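Local coordinates for glideosome-associated protein 50 (Plasmodium falciparum 3D7, PDB 3TGH) that is a component of the glideosome of malaria parasites, probably anchors this motor complex in the inner membrane complex, and has a phosphatase-like fold that binds two metal cations, at residues A153-L162 against A175-A186. Numbering follows the deposited sequence.
Sequences AFIFIDTWVL and AWNDLKSQLSVA
Leu162 lies over the indole of Trp176 and holds it at two points. Its CB sits near the pyrrole side of the ring, 3.8 Å from Trp176 NE1, and CG continues past CE2. The CD2 methyl then settles over the five-membered ring, 3.4 Å from its centroid and only 2° off the normal, a CH-pi contact; the same methyl also meets Ala175 CB. The other branch, CD1, turns to Leu179 and approaches its CD1 loosely. From the backbone of the same residue, Leu162 O accepts a bent hydrogen bond from Trp176 NE1 (3.0 Å, 146° at the hydrogen), in the carbonyl plane on a lone pair, the oxygen tilted out of the indole plane. Tyr212 OH bonds to this oxygen too, and the indole meets the metal ligand His172 edge-to-face, so the contact borders the metal site, with a cobalt ion close by.

Strand 148-156 and helix 169-189 open a beta-alpha-beta unit of the calcineurin-like phosphoesterase fold, completed by strand 192-196; residues 153-156 and 175-186 run nearly antiparallel, their axes 9.7 Å apart at closest approach. Ile155 points from the strand into the helix: chi1 of -65° sets CG1 anti to the carbonyl carbon and leaves CG2 anti to the backbone N, where it touches Leu179 CD2, while CD1 reaches Leu183 CD2 at 3.6 Å. Ile157 CG2 rests on Leu179 CG. Buried Gln182 OE1 takes a hydrogen bond from a water that also donates to Phe156 O, bridging helix and strand, while its NE2 pairs with His129 ND1. At the end away from Trp176, Ala153 CB meets Ala186 CB at 3.9 Å.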
loop_
_atom_site.group_PDB
_atom_site.type_symbol
_atom_site.label_atom_id
_atom_site.label_comp_id
_atom_site.label_asym_id
_atom_site.label_seq_id
_atom_site.Cartn_x
_atom_site.Cartn_y
_atom_site.Cartn_z
ATOM N N ALA A 153 6.719 -10.737 -1.167
ATOM C CA ALA A 153 7.408 -9.504 -1.501
ATOM C C ALA A 153 6.398 -8.362 -1.541
ATOM O O ALA A 153 5.431 -8.423 -2.278
ATOM C CB ALA A 153 8.118 -9.632 -2.832
ATOM N N PHE A 154 6.637 -7.347 -0.720
ATOM C CA PHE A 154 5.857 -6.115 -0.714
ATOM C C PHE A 154 6.705 -5.032 -1.354
ATOM O O PHE A 154 7.817 -4.750 -0.898
ATOM C CB PHE A 154 5.478 -5.740 0.720
ATOM C CG PHE A 154 4.459 -6.660 1.322
ATOM C CD1 PHE A 154 4.840 -7.847 1.912
ATOM C CD2 PHE A 154 3.103 -6.347 1.270
ATOM C CE1 PHE A 154 3.887 -8.706 2.461
ATOM C CE2 PHE A 154 2.153 -7.201 1.812
ATOM C CZ PHE A 154 2.544 -8.378 2.405
ATOM N N ILE A 155 6.199 -4.452 -2.441
ATOM C CA ILE A 155 6.913 -3.421 -3.172
ATOM C C ILE A 155 6.110 -2.120 -3.069
ATOM O O ILE A 155 4.904 -2.081 -3.366
ATOM C CB ILE A 155 7.145 -3.829 -4.629
ATOM C CG1 ILE A 155 8.089 -5.046 -4.670
ATOM C CG2 ILE A 155 7.738 -2.663 -5.440
ATOM C CD1 ILE A 155 8.055 -5.803 -5.992
ATOM N N PHE A 156 6.773 -1.072 -2.601
ATOM C CA PHE A 156 6.122 0.212 -2.354
ATOM C C PHE A 156 6.599 1.218 -3.381
ATOM O O PHE A 156 7.801 1.455 -3.526
ATOM C CB PHE A 156 6.409 0.697 -0.929
ATOM C CG PHE A 156 5.885 -0.228 0.129
ATOM C CD1 PHE A 156 6.639 -1.322 0.550
ATOM C CD2 PHE A 156 4.618 -0.039 0.676
ATOM C CE1 PHE A 156 6.142 -2.206 1.517
ATOM C CE2 PHE A 156 4.119 -0.907 1.628
ATOM C CZ PHE A 156 4.882 -2.008 2.041
ATOM N N ILE A 157 5.651 1.812 -4.102
ATOM C CA ILE A 157 5.975 2.754 -5.176
ATOM C C ILE A 157 5.404 4.135 -4.904
ATOM O O ILE A 157 4.398 4.279 -4.204
ATOM C CB ILE A 157 5.483 2.252 -6.566
ATOM C CG1 ILE A 157 3.973 2.034 -6.595
ATOM C CG2 ILE A 157 6.172 0.951 -6.941
ATOM C CD1 ILE A 157 3.436 1.674 -8.006
ATOM N N ASP A 158 6.074 5.145 -5.453
ATOM C CA ASP A 158 5.572 6.498 -5.450
ATOM C C ASP A 158 5.095 6.802 -6.855
ATOM O O ASP A 158 5.900 7.032 -7.760
ATOM C CB ASP A 158 6.631 7.502 -5.027
ATOM C CG ASP A 158 6.038 8.875 -4.803
ATOM O OD1 ASP A 158 5.418 9.407 -5.739
ATOM O OD2 ASP A 158 6.140 9.400 -3.687
ATOM N N THR A 159 3.782 6.807 -7.034
ATOM C CA THR A 159 3.222 6.976 -8.364
ATOM C C THR A 159 3.381 8.395 -8.922
ATOM O O THR A 159 3.259 8.583 -10.135
ATOM C CB THR A 159 1.753 6.517 -8.433
ATOM O OG1 THR A 159 0.996 7.106 -7.376
ATOM C CG2 THR A 159 1.660 4.999 -8.327
ATOM N N TRP A 160 3.651 9.385 -8.075
ATOM C CA TRP A 160 3.926 10.723 -8.584
ATOM C C TRP A 160 5.355 10.820 -9.116
ATOM O O TRP A 160 5.584 11.389 -10.187
ATOM C CB TRP A 160 3.634 11.820 -7.558
ATOM C CG TRP A 160 3.720 13.153 -8.204
ATOM C CD1 TRP A 160 2.959 13.598 -9.257
ATOM C CD2 TRP A 160 4.643 14.208 -7.905
ATOM N NE1 TRP A 160 3.347 14.861 -9.617
ATOM C CE2 TRP A 160 4.369 15.267 -8.801
ATOM C CE3 TRP A 160 5.654 14.377 -6.956
ATOM C CZ2 TRP A 160 5.092 16.461 -8.795
ATOM C CZ3 TRP A 160 6.357 15.573 -6.934
ATOM C CH2 TRP A 160 6.069 16.602 -7.850
ATOM N N VAL A 161 6.311 10.248 -8.382
ATOM C CA VAL A 161 7.700 10.152 -8.867
ATOM C C VAL A 161 7.792 9.443 -10.222
ATOM O O VAL A 161 8.580 9.846 -11.084
ATOM C CB VAL A 161 8.610 9.426 -7.855
ATOM C CG1 VAL A 161 10.011 9.226 -8.438
ATOM C CG2 VAL A 161 8.687 10.215 -6.556
ATOM N N LEU A 162 6.981 8.402 -10.402
ATOM C CA LEU A 162 6.960 7.628 -11.641
ATOM C C LEU A 162 6.241 8.347 -12.786
ATOM O O LEU A 162 6.340 7.918 -13.932
ATOM C CB LEU A 162 6.273 6.274 -11.418
ATOM C CG LEU A 162 6.953 5.258 -10.505
ATOM C CD1 LEU A 162 6.113 3.972 -10.457
ATOM C CD2 LEU A 162 8.364 4.990 -10.984
ATOM N N ALA A 175 13.812 5.566 -9.833
ATOM C CA ALA A 175 12.612 4.924 -9.277
ATOM C C ALA A 175 12.079 3.820 -10.190
ATOM O O ALA A 175 11.695 2.746 -9.716
ATOM C CB ALA A 175 11.520 5.956 -8.983
ATOM N N TRP A 176 12.042 4.081 -11.496
ATOM C CA TRP A 176 11.604 3.071 -12.453
ATOM C C TRP A 176 12.584 1.887 -12.493
ATOM O O TRP A 176 12.166 0.734 -12.509
ATOM C CB TRP A 176 11.448 3.674 -13.863
ATOM C CG TRP A 176 10.099 4.292 -14.110
ATOM C CD1 TRP A 176 9.809 5.627 -14.233
ATOM C CD2 TRP A 176 8.858 3.597 -14.280
ATOM N NE1 TRP A 176 8.462 5.799 -14.450
ATOM C CE2 TRP A 176 7.857 4.571 -14.494
ATOM C CE3 TRP A 176 8.494 2.245 -14.257
ATOM C CZ2 TRP A 176 6.515 4.236 -14.690
ATOM C CZ3 TRP A 176 7.163 1.910 -14.449
ATOM C CH2 TRP A 176 6.185 2.902 -14.656
ATOM N N ASN A 177 13.879 2.179 -12.512
ATOM C CA ASN A 177 14.893 1.119 -12.579
ATOM C C ASN A 177 14.910 0.273 -11.304
ATOM O O ASN A 177 15.046 -0.948 -11.367
ATOM C CB ASN A 177 16.283 1.702 -12.869
ATOM C CG ASN A 177 16.419 2.201 -14.304
ATOM O OD1 ASN A 177 15.791 1.668 -15.221
ATOM N ND2 ASN A 177 17.239 3.229 -14.499
ATOM N N ASP A 178 14.744 0.914 -10.154
ATOM C CA ASP A 178 14.639 0.169 -8.891
ATOM C C ASP A 178 13.411 -0.758 -8.893
ATOM O O ASP A 178 13.491 -1.913 -8.490
ATOM C CB ASP A 178 14.592 1.122 -7.702
ATOM C CG ASP A 178 15.942 1.764 -7.400
ATOM O OD1 ASP A 178 16.946 1.413 -8.053
ATOM O OD2 ASP A 178 16.003 2.623 -6.490
ATOM N N LEU A 179 12.275 -0.242 -9.356
ATOM C CA LEU A 179 11.053 -1.038 -9.482
ATOM C C LEU A 179 11.291 -2.286 -10.333
ATOM O O LEU A 179 10.897 -3.391 -9.954
ATOM C CB LEU A 179 9.926 -0.202 -10.100
ATOM C CG LEU A 179 8.467 -0.433 -9.676
ATOM C CD1 LEU A 179 7.507 -0.116 -10.839
ATOM C CD2 LEU A 179 8.177 -1.807 -9.082
ATOM N N LYS A 180 11.950 -2.106 -11.480
ATOM C CA LYS A 180 12.267 -3.222 -12.360
ATOM C C LYS A 180 13.168 -4.248 -11.671
ATOM O O LYS A 180 12.957 -5.454 -11.815
ATOM C CB LYS A 180 12.905 -2.732 -13.664
ATOM C CG LYS A 180 11.928 -1.986 -14.573
ATOM C CD LYS A 180 12.633 -1.339 -15.773
ATOM C CE LYS A 180 11.632 -0.648 -16.694
ATOM N NZ LYS A 180 12.286 0.094 -17.821
ATOM N N SER A 181 14.148 -3.760 -10.916
ATOM C CA SER A 181 15.050 -4.626 -10.151
ATOM C C SER A 181 14.292 -5.392 -9.070
ATOM O O SER A 181 14.454 -6.595 -8.939
ATOM C CB SER A 181 16.181 -3.813 -9.527
ATOM O OG SER A 181 16.978 -3.214 -10.532
ATOM N N GLN A 182 13.448 -4.695 -8.312
ATOM C CA GLN A 182 12.631 -5.343 -7.282
ATOM C C GLN A 182 11.748 -6.459 -7.855
ATOM O O GLN A 182 11.650 -7.539 -7.284
ATOM C CB GLN A 182 11.753 -4.308 -6.573
ATOM C CG GLN A 182 12.521 -3.302 -5.738
ATOM C CD GLN A 182 11.717 -2.060 -5.410
ATOM O OE1 GLN A 182 10.823 -1.669 -6.166
ATOM N NE2 GLN A 182 12.048 -1.412 -4.295
ATOM N N LEU A 183 11.089 -6.195 -8.982
ATOM C CA LEU A 183 10.198 -7.184 -9.580
ATOM C C LEU A 183 10.983 -8.370 -10.136
ATOM O O LEU A 183 10.542 -9.517 -10.025
ATOM C CB LEU A 183 9.333 -6.543 -10.674
ATOM C CG LEU A 183 8.272 -5.563 -10.162
ATOM C CD1 LEU A 183 7.727 -4.725 -11.339
ATOM C CD2 LEU A 183 7.142 -6.270 -9.443
ATOM N N SER A 184 12.152 -8.093 -10.706
ATOM C CA SER A 184 13.040 -9.143 -11.215
ATOM C C SER A 184 13.476 -10.123 -10.122
ATOM O O SER A 184 13.565 -11.328 -10.362
ATOM C CB SER A 184 14.277 -8.522 -11.862
ATOM O OG SER A 184 15.090 -9.521 -12.445
ATOM N N VAL A 185 13.742 -9.603 -8.930
ATOM C CA VAL A 185 14.097 -10.443 -7.783
ATOM C C VAL A 185 12.866 -11.179 -7.259
ATOM O O VAL A 185 12.917 -12.387 -7.026
ATOM C CB VAL A 185 14.755 -9.624 -6.658
ATOM C CG1 VAL A 185 14.930 -10.469 -5.390
ATOM C CG2 VAL A 185 16.100 -9.070 -7.123
ATOM N N ALA A 186 11.755 -10.464 -7.097
ATOM C CA ALA A 186 10.523 -11.053 -6.572
ATOM C C ALA A 186 10.073 -12.253 -7.403
ATOM O O ALA A 186 9.605 -13.252 -6.849
ATOM C CB ALA A 186 9.405 -9.999 -6.496
HETATM O O HOH W 1 9.610 0.626 -5.631
#